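Local coordinates for putative angiotensinogen (Lampetra fluviatilis, PDB 5INW), which binds heparin, which promotes its inhibition of thrombin through a template mechanism, and belongs to the serpin family of protease inhibitors, at residues Phe177-Leu182 with Val203-Ser208; Ser239-Asn244 with Glu411-Ile416; Arg282-Tyr287 with Asn342-Leu347. The protein carries 1 engineered substitution. All coordinates share one frame; numbering follows the deposited sequence.

Interactions 1 and 2 lie in sheet A of the serpin fold, and interaction 3 lies at the sheet C end of the same continuous run of long, bent strands. The first two are neighbours, their centres 13 Å apart, because strands 168-179 and 238-251 pair directly: Lys179 N comes within 2.8 Å of Ser239 O, a probable hydrogen bond. Interaction 3 sits across the chain's centre, 43 Å from interaction 2 and 55 Å from interaction 1, centre to centre. Along the chain, interaction 1 closes first; interaction 2 then spans a long loop that encloses interaction 3. As in other loop-cleaved serpins, strand 405-417 of interaction 2 is inserted reactive loop, whereas interaction 3 meets the separate C-terminal peptide.

Interaction 1 (Phe177-Leu182 with Val203-Ser208); sequences FSKKGL and VDFGDS
The ring of Phe205 turns its edge to strand 168-179, with CE2 3.3 Å from Lys179 N and CZ 4.1 Å from Phe177 CB, both near the plane of the ring. Over one face of the same ring, towards its rim, lies CB of Val203, from two residues earlier in its own segment. The Phe177 ring is met obliquely: its CD1 packs against CG2 of Val203 at 3.8 Å. With chi1 of Val203 at 178°, CG1 takes the place opposite the backbone N, and CG2, beside that N, is the methyl brought to Phe177. Phe177 starts toward Val203-Ser208 at CB, but the end of its ring leads away, so CB and CD1 do the touching.

Beside these rings the backbones meet in a single parallel bridge, Lys179 with Val203. Val203 N donates to Ser178 O at 2.8 Å, nearly along the C=O axis, although the N-H is bent, 138° at the hydrogen. Beyond the bridge the chain leaves the strand through a type I turn, Lys179 to Leu182, closed by Leu182 N on Lys179 O at 3.0 Å. At the turn's first corner CB of Lys180 sits 3.5 Å from Val203 O. Its chain bends at chi3 (84°), and its NZ ends 4.8 Å from Asp204 OD2, close enough that the opposite charges may attract, though they do not touch.

Both segments belong to the margin of the serpin's main sheet, where the short strand 200-203 runs parallel to strand 168-179 and gives way to the loop entering helix 208-221. That helix receives Phe177 and Phe205 on Met215 and Val203 on Ala211, while strand 238-251 pairs with the other edge of strand 168-179, bringing Val241 against Phe205.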
# COMPACT_ATOMS: atom_id res chain seq x y z
N PHE A 177 -8.27 8.72 16.48
CA PHE A 177 -8.14 9.35 17.79
C PHE A 177 -8.55 10.81 17.70
O PHE A 177 -8.23 11.49 16.73
CB PHE A 177 -6.70 9.21 18.29
CG PHE A 177 -6.22 7.81 18.38
CD1 PHE A 177 -6.62 7.01 19.44
CD2 PHE A 177 -5.37 7.28 17.38
CE1 PHE A 177 -6.17 5.70 19.56
CE2 PHE A 177 -4.91 5.94 17.49
CZ PHE A 177 -5.33 5.15 18.58
N SER A 178 -9.17 11.32 18.75
CA SER A 178 -9.63 12.71 18.79
C SER A 178 -9.25 13.39 20.11
O SER A 178 -9.24 12.76 21.18
CB SER A 178 -11.15 12.73 18.56
OG SER A 178 -11.71 13.98 18.87
N LYS A 179 -8.98 14.71 20.03
CA LYS A 179 -8.72 15.55 21.25
C LYS A 179 -9.85 15.45 22.26
O LYS A 179 -11.03 15.46 21.90
CB LYS A 179 -8.51 17.00 20.90
CG LYS A 179 -7.83 17.83 21.97
CD LYS A 179 -7.69 19.28 21.49
CE LYS A 179 -6.52 20.02 22.12
NZ LYS A 179 -6.76 20.38 23.54
N LYS A 180 -9.47 15.31 23.52
CA LYS A 180 -10.42 14.97 24.58
C LYS A 180 -11.49 16.02 24.76
O LYS A 180 -12.65 15.69 24.90
CB LYS A 180 -9.72 14.71 25.91
CG LYS A 180 -10.60 13.98 26.92
CD LYS A 180 -9.84 13.72 28.22
CE LYS A 180 -9.93 14.97 29.09
NZ LYS A 180 -9.29 14.79 30.41
N GLY A 181 -11.11 17.27 24.74
CA GLY A 181 -12.15 18.31 24.80
C GLY A 181 -13.06 18.51 23.58
O GLY A 181 -14.06 19.18 23.67
N LEU A 182 -12.72 17.93 22.44
CA LEU A 182 -13.14 18.45 21.15
C LEU A 182 -14.43 17.79 20.69
O LEU A 182 -14.44 16.59 20.41
CB LEU A 182 -12.03 18.21 20.12
CG LEU A 182 -12.37 18.58 18.69
CD1 LEU A 182 -12.50 20.09 18.59
CD2 LEU A 182 -11.33 18.05 17.72
N VAL A 203 -8.46 11.23 23.44
CA VAL A 203 -7.10 11.18 23.98
C VAL A 203 -6.69 12.54 24.44
O VAL A 203 -7.10 13.54 23.83
CB VAL A 203 -6.09 10.77 22.92
CG1 VAL A 203 -4.67 10.77 23.47
CG2 VAL A 203 -6.42 9.40 22.37
N ASP A 204 -5.92 12.56 25.54
CA ASP A 204 -5.32 13.77 26.06
C ASP A 204 -3.96 13.88 25.39
O ASP A 204 -2.97 13.31 25.86
CB ASP A 204 -5.21 13.69 27.58
CG ASP A 204 -4.66 14.98 28.22
OD1 ASP A 204 -4.34 15.97 27.52
OD2 ASP A 204 -4.54 15.00 29.46
N PHE A 205 -3.91 14.58 24.26
CA PHE A 205 -2.65 14.77 23.54
C PHE A 205 -1.75 15.75 24.26
O PHE A 205 -0.58 15.87 23.89
CB PHE A 205 -2.88 15.29 22.11
CG PHE A 205 -3.73 14.38 21.24
CD1 PHE A 205 -3.25 13.18 20.82
CD2 PHE A 205 -4.99 14.79 20.80
CE1 PHE A 205 -4.01 12.38 19.98
CE2 PHE A 205 -5.74 13.99 19.95
CZ PHE A 205 -5.25 12.78 19.54
N GLY A 206 -2.30 16.55 25.19
CA GLY A 206 -1.51 17.45 26.03
C GLY A 206 -0.44 16.73 26.83
O GLY A 206 0.72 17.12 26.82
N ASP A 207 -0.83 15.66 27.51
CA ASP A 207 0.10 14.73 28.13
C ASP A 207 0.59 13.77 27.08
O ASP A 207 0.15 12.62 27.03
CB ASP A 207 -0.62 13.98 29.24
CG ASP A 207 0.30 13.05 30.02
OD1 ASP A 207 1.55 12.97 29.72
OD2 ASP A 207 -0.27 12.38 30.93
N SER A 208 1.54 14.21 26.26
CA SER A 208 1.89 13.49 25.02
C SER A 208 2.75 12.20 25.14
O SER A 208 2.67 11.34 24.24
CB SER A 208 2.56 14.45 24.03
OG SER A 208 3.84 14.84 24.51

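Interaction 2 (Ser239-Asn244 with Glu411-Ile416); sequences SLVIVN and ETVVGI
Seven backbone hydrogen bonds join Ser239-Asn244 to Glu411-Ile416, two strands running antiparallel at 169°. Leu240 with Ile416, Ile242 with Val414 and Asn244 with Thr412 are the hydrogen-bonded pairs, each using N-H and C=O on both sides. Ile242 N reaches Val414 O, and Val414 N returns to Ile242 O, at 2.9 Å each way and in the carbonyl plane; the Asn244-Thr412 pair is equally regular. At the other end a classic beta bulge intervenes. Ser239 and Leu240 both face Ile416, whose O accepts from two donors, Ser239 N at 2.9 Å and Leu240 N at 3.1 Å. The second approaches tilted 26° from the carbonyl plane, the first almost head-on to the oxygen. The alternate residues bond outward: Val241 and Val243 to Phe177 and Val175 of strand 168-179, Glu411 and Val413 to Lys396 and Thr394 of strand 389-401.

Side chains meet on both faces. Val241 CG1 touches Val413 CG1 at 3.9 Å, while on the other face Ile242 CB abuts Val414 CB and Leu240 CB meets Ile416 CG1. The polar ends of Ser239, Asn244 and Thr412 are bonded to outside partners: Asn244 OD1 and Thr412 OG1 to Ser112 OG, Thr412 OG1 also to His395 ND1, Asn244 ND2 to Asn174 OD1, and Ser239 OG to Gln386 OE1.

Strand 405-417 is the inserted N-terminal part of the cleaved reactive loop, lying in the serpin's main sheet between strands 238-251 and 389-401. Helix 110-122 covers the Ile242 face through Val119 and Val120, and Thr412 rests there on Ala116.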
# COMPACT_ATOMS: atom_id res chain seq x y z
N SER A 239 -5.23 17.73 17.26
CA SER A 239 -6.65 17.66 17.43
C SER A 239 -7.25 16.33 16.98
O SER A 239 -8.19 15.86 17.62
CB SER A 239 -7.28 18.85 16.73
OG SER A 239 -7.35 19.92 17.66
N LEU A 240 -6.72 15.72 15.92
CA LEU A 240 -7.02 14.31 15.61
C LEU A 240 -5.84 13.62 14.98
O LEU A 240 -4.97 14.27 14.40
CB LEU A 240 -8.16 14.16 14.63
CG LEU A 240 -9.56 14.50 15.09
CD1 LEU A 240 -9.84 15.97 14.75
CD2 LEU A 240 -10.56 13.54 14.43
N VAL A 241 -5.85 12.29 15.07
CA VAL A 241 -4.92 11.41 14.38
C VAL A 241 -5.70 10.27 13.77
O VAL A 241 -6.39 9.59 14.49
CB VAL A 241 -3.88 10.84 15.35
CG1 VAL A 241 -2.90 9.93 14.61
CG2 VAL A 241 -3.13 11.98 15.96
N ILE A 242 -5.57 10.05 12.47
CA ILE A 242 -6.27 8.99 11.75
C ILE A 242 -5.24 7.96 11.38
O ILE A 242 -4.18 8.31 11.00
CB ILE A 242 -6.88 9.53 10.43
CG1 ILE A 242 -8.03 10.49 10.76
CG2 ILE A 242 -7.40 8.43 9.52
CD1 ILE A 242 -8.37 11.44 9.63
N VAL A 243 -5.59 6.69 11.50
CA VAL A 243 -4.64 5.59 11.29
C VAL A 243 -5.30 4.51 10.46
O VAL A 243 -6.40 4.07 10.76
CB VAL A 243 -4.24 4.94 12.64
CG1 VAL A 243 -3.55 3.61 12.43
CG2 VAL A 243 -3.40 5.91 13.44
N ASN A 244 -4.64 4.12 9.40
CA ASN A 244 -4.95 2.84 8.76
C ASN A 244 -3.71 1.97 8.91
O ASN A 244 -2.58 2.42 8.69
CB ASN A 244 -5.25 2.97 7.26
CG ASN A 244 -5.48 1.63 6.65
OD1 ASN A 244 -4.54 0.94 6.26
ND2 ASN A 244 -6.71 1.17 6.71
N GLU A 411 1.16 1.06 7.04
CA GLU A 411 0.63 1.93 8.10
C GLU A 411 0.57 3.34 7.53
O GLU A 411 1.61 3.86 7.12
CB GLU A 411 1.67 2.01 9.18
CG GLU A 411 2.17 0.68 9.74
CD GLU A 411 3.21 0.87 10.82
OE1 GLU A 411 3.94 1.91 10.84
OE2 GLU A 411 3.32 -0.04 11.66
N THR A 412 -0.61 3.93 7.50
CA THR A 412 -0.76 5.33 7.16
C THR A 412 -1.28 6.07 8.38
O THR A 412 -2.25 5.66 8.99
CB THR A 412 -1.77 5.47 6.07
OG1 THR A 412 -1.41 4.53 5.04
CG2 THR A 412 -1.82 6.89 5.54
N VAL A 413 -0.63 7.18 8.69
CA VAL A 413 -0.95 8.02 9.81
C VAL A 413 -1.21 9.45 9.30
O VAL A 413 -0.39 9.99 8.58
CB VAL A 413 0.19 8.01 10.85
CG1 VAL A 413 -0.13 8.92 12.03
CG2 VAL A 413 0.38 6.64 11.36
N VAL A 414 -2.30 10.08 9.77
CA VAL A 414 -2.66 11.45 9.41
C VAL A 414 -2.78 12.24 10.68
O VAL A 414 -3.42 11.80 11.61
CB VAL A 414 -4.00 11.50 8.68
CG1 VAL A 414 -4.27 12.90 8.17
CG2 VAL A 414 -4.01 10.52 7.50
N GLY A 415 -2.16 13.41 10.75
CA GLY A 415 -2.24 14.21 11.97
C GLY A 415 -2.98 15.45 11.62
O GLY A 415 -2.63 16.10 10.63
N ILE A 416 -3.98 15.80 12.41
CA ILE A 416 -4.80 16.95 12.15
C ILE A 416 -4.60 17.97 13.29
O ILE A 416 -4.75 17.62 14.43
CB ILE A 416 -6.30 16.58 12.09
CG1 ILE A 416 -6.60 15.35 11.22
CG2 ILE A 416 -7.17 17.76 11.60
CD1 ILE A 416 -6.78 15.63 9.77

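Interaction 3 (Arg282-Tyr287 with Asn342-Leu347); sequences RAKLSY and NHYVQL
Arg282 lays its side chain over Gln346 and then over the ring of Tyr344. From CB, 4.1 Å from Val345 O, it passes to CG, which lies 3.6 Å from Gln346 NE2, and CD stays over the same amide. A bend at chi3 (75°) then turns the chain off Gln346, and NE arrives near CG and CD1 of Tyr344. CZ stands 4.2 Å from the ring centroid and 20° off the normal, a cation-pi contact, and NH2 ends over the ring centre, 3.3 Å from CD2. The guanidinium is tilted rather than stacked, its plane 52° from that of the ring. The opposite face of Tyr344 takes Lys284: its CG sits over the centre, and the extended chain carries CE to a CH-pi contact 3.8 Å from the centroid. The tyrosine ring thus lies between two basic side chains on the exposed side of the contact.

Beneath them the backbones make a short antiparallel pairing, where strand 273-283 meets the start of strand 345-359 in sheet C of the serpin fold. Val345 N donates to Ala283 O at 2.6 Å, and Ala283 N returns a weak bond to Val345 O. The separate C-terminal peptide supplies the next strand of this sheet, parallel to Gln346-Leu347, so the sheet crosses from one chain to the other.

On the face shared with Ala283, opposite that of Arg282 and Gln346, Val345 CG2 reaches CE1 of Tyr287 at 3.7 Å. Leu285 CD1 packs across Leu347 CD2, the two chains crossing at about a right angle. Leu300 of strand 295-301 lies against both leucines. Pro4 of the C-terminal peptide packs on Tyr287, and Val6 of that peptide on Val345.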
# COMPACT_ATOMS: atom_id res chain seq x y z
N ARG A 282 11.32 -25.21 -9.55
CA ARG A 282 10.82 -25.60 -10.83
C ARG A 282 9.33 -25.77 -10.59
O ARG A 282 8.92 -26.79 -10.02
CB ARG A 282 11.50 -26.88 -11.34
CG ARG A 282 11.63 -26.88 -12.86
CD ARG A 282 11.90 -28.24 -13.49
NE ARG A 282 10.71 -29.09 -13.51
CZ ARG A 282 10.58 -30.23 -14.18
NH1 ARG A 282 11.58 -30.71 -14.92
NH2 ARG A 282 9.43 -30.91 -14.11
N ALA A 283 8.52 -24.79 -11.00
CA ALA A 283 7.06 -24.94 -10.97
C ALA A 283 6.35 -24.40 -12.22
O ALA A 283 6.98 -23.74 -13.05
CB ALA A 283 6.50 -24.32 -9.71
N LYS A 284 5.06 -24.70 -12.31
CA LYS A 284 4.18 -24.26 -13.41
C LYS A 284 3.65 -22.83 -13.17
O LYS A 284 2.61 -22.65 -12.53
CB LYS A 284 3.02 -25.24 -13.58
CG LYS A 284 3.47 -26.67 -13.78
CD LYS A 284 2.31 -27.61 -14.04
CE LYS A 284 2.86 -29.00 -14.18
NZ LYS A 284 1.80 -29.97 -14.57
N LEU A 285 4.33 -21.83 -13.71
CA LEU A 285 4.01 -20.44 -13.47
C LEU A 285 3.69 -19.77 -14.77
O LEU A 285 4.31 -20.06 -15.77
CB LEU A 285 5.21 -19.76 -12.85
CG LEU A 285 5.64 -20.44 -11.54
CD1 LEU A 285 7.00 -19.95 -11.08
CD2 LEU A 285 4.59 -20.21 -10.45
N SER A 286 2.72 -18.87 -14.75
CA SER A 286 2.45 -18.03 -15.91
C SER A 286 3.52 -16.98 -16.04
O SER A 286 3.83 -16.31 -15.07
CB SER A 286 1.10 -17.34 -15.79
OG SER A 286 0.09 -18.33 -15.89
N TYR A 287 4.06 -16.83 -17.24
CA TYR A 287 5.06 -15.80 -17.54
C TYR A 287 4.83 -15.33 -18.97
O TYR A 287 4.08 -15.94 -19.71
CB TYR A 287 6.48 -16.34 -17.38
CG TYR A 287 6.84 -17.43 -18.37
CD1 TYR A 287 6.19 -18.66 -18.32
CD2 TYR A 287 7.81 -17.22 -19.38
CE1 TYR A 287 6.48 -19.65 -19.24
CE2 TYR A 287 8.11 -18.22 -20.29
CZ TYR A 287 7.45 -19.43 -20.22
OH TYR A 287 7.73 -20.46 -21.10
N ASN A 342 1.38 -23.20 -18.46
CA ASN A 342 1.68 -24.21 -17.45
C ASN A 342 2.35 -25.43 -18.07
O ASN A 342 1.81 -26.54 -18.12
CB ASN A 342 0.46 -24.56 -16.60
CG ASN A 342 -0.08 -23.34 -15.86
OD1 ASN A 342 -1.20 -22.91 -16.09
ND2 ASN A 342 0.72 -22.77 -14.97
N HIS A 343 3.54 -25.12 -18.60
CA HIS A 343 4.69 -25.98 -18.57
C HIS A 343 5.54 -25.42 -17.43
O HIS A 343 5.49 -24.23 -17.13
CB HIS A 343 5.46 -25.94 -19.90
CG HIS A 343 4.57 -26.08 -21.10
ND1 HIS A 343 4.21 -27.30 -21.62
CD2 HIS A 343 3.93 -25.14 -21.84
CE1 HIS A 343 3.41 -27.12 -22.65
NE2 HIS A 343 3.23 -25.82 -22.81
N TYR A 344 6.33 -26.29 -16.81
CA TYR A 344 7.23 -25.91 -15.73
C TYR A 344 8.23 -24.80 -16.14
O TYR A 344 8.74 -24.77 -17.26
CB TYR A 344 8.02 -27.14 -15.24
CG TYR A 344 7.25 -28.16 -14.38
CD1 TYR A 344 7.21 -28.04 -12.99
CD2 TYR A 344 6.65 -29.28 -14.95
CE1 TYR A 344 6.56 -28.98 -12.20
CE2 TYR A 344 6.00 -30.23 -14.16
CZ TYR A 344 5.96 -30.07 -12.78
OH TYR A 344 5.31 -31.00 -12.01
N VAL A 345 8.53 -23.93 -15.18
CA VAL A 345 9.45 -22.81 -15.36
C VAL A 345 10.58 -22.88 -14.33
O VAL A 345 10.37 -23.38 -13.20
CB VAL A 345 8.71 -21.48 -15.17
CG1 VAL A 345 9.64 -20.30 -15.40
CG2 VAL A 345 7.52 -21.41 -16.12
N GLN A 346 11.75 -22.37 -14.71
CA GLN A 346 12.90 -22.29 -13.82
C GLN A 346 12.96 -20.91 -13.18
O GLN A 346 13.34 -19.94 -13.83
CB GLN A 346 14.18 -22.52 -14.61
CG GLN A 346 14.30 -23.92 -15.19
CD GLN A 346 14.57 -24.95 -14.13
OE1 GLN A 346 14.59 -24.64 -12.92
NE2 GLN A 346 14.79 -26.21 -14.55
N LEU A 347 12.60 -20.82 -11.90
CA LEU A 347 12.52 -19.51 -11.25
C LEU A 347 13.63 -19.34 -10.27
O LEU A 347 13.95 -20.26 -9.53
CB LEU A 347 11.19 -19.33 -10.54
CG LEU A 347 10.98 -18.00 -9.81
CD1 LEU A 347 10.94 -16.81 -10.74
CD2 LEU A 347 9.70 -18.04 -8.97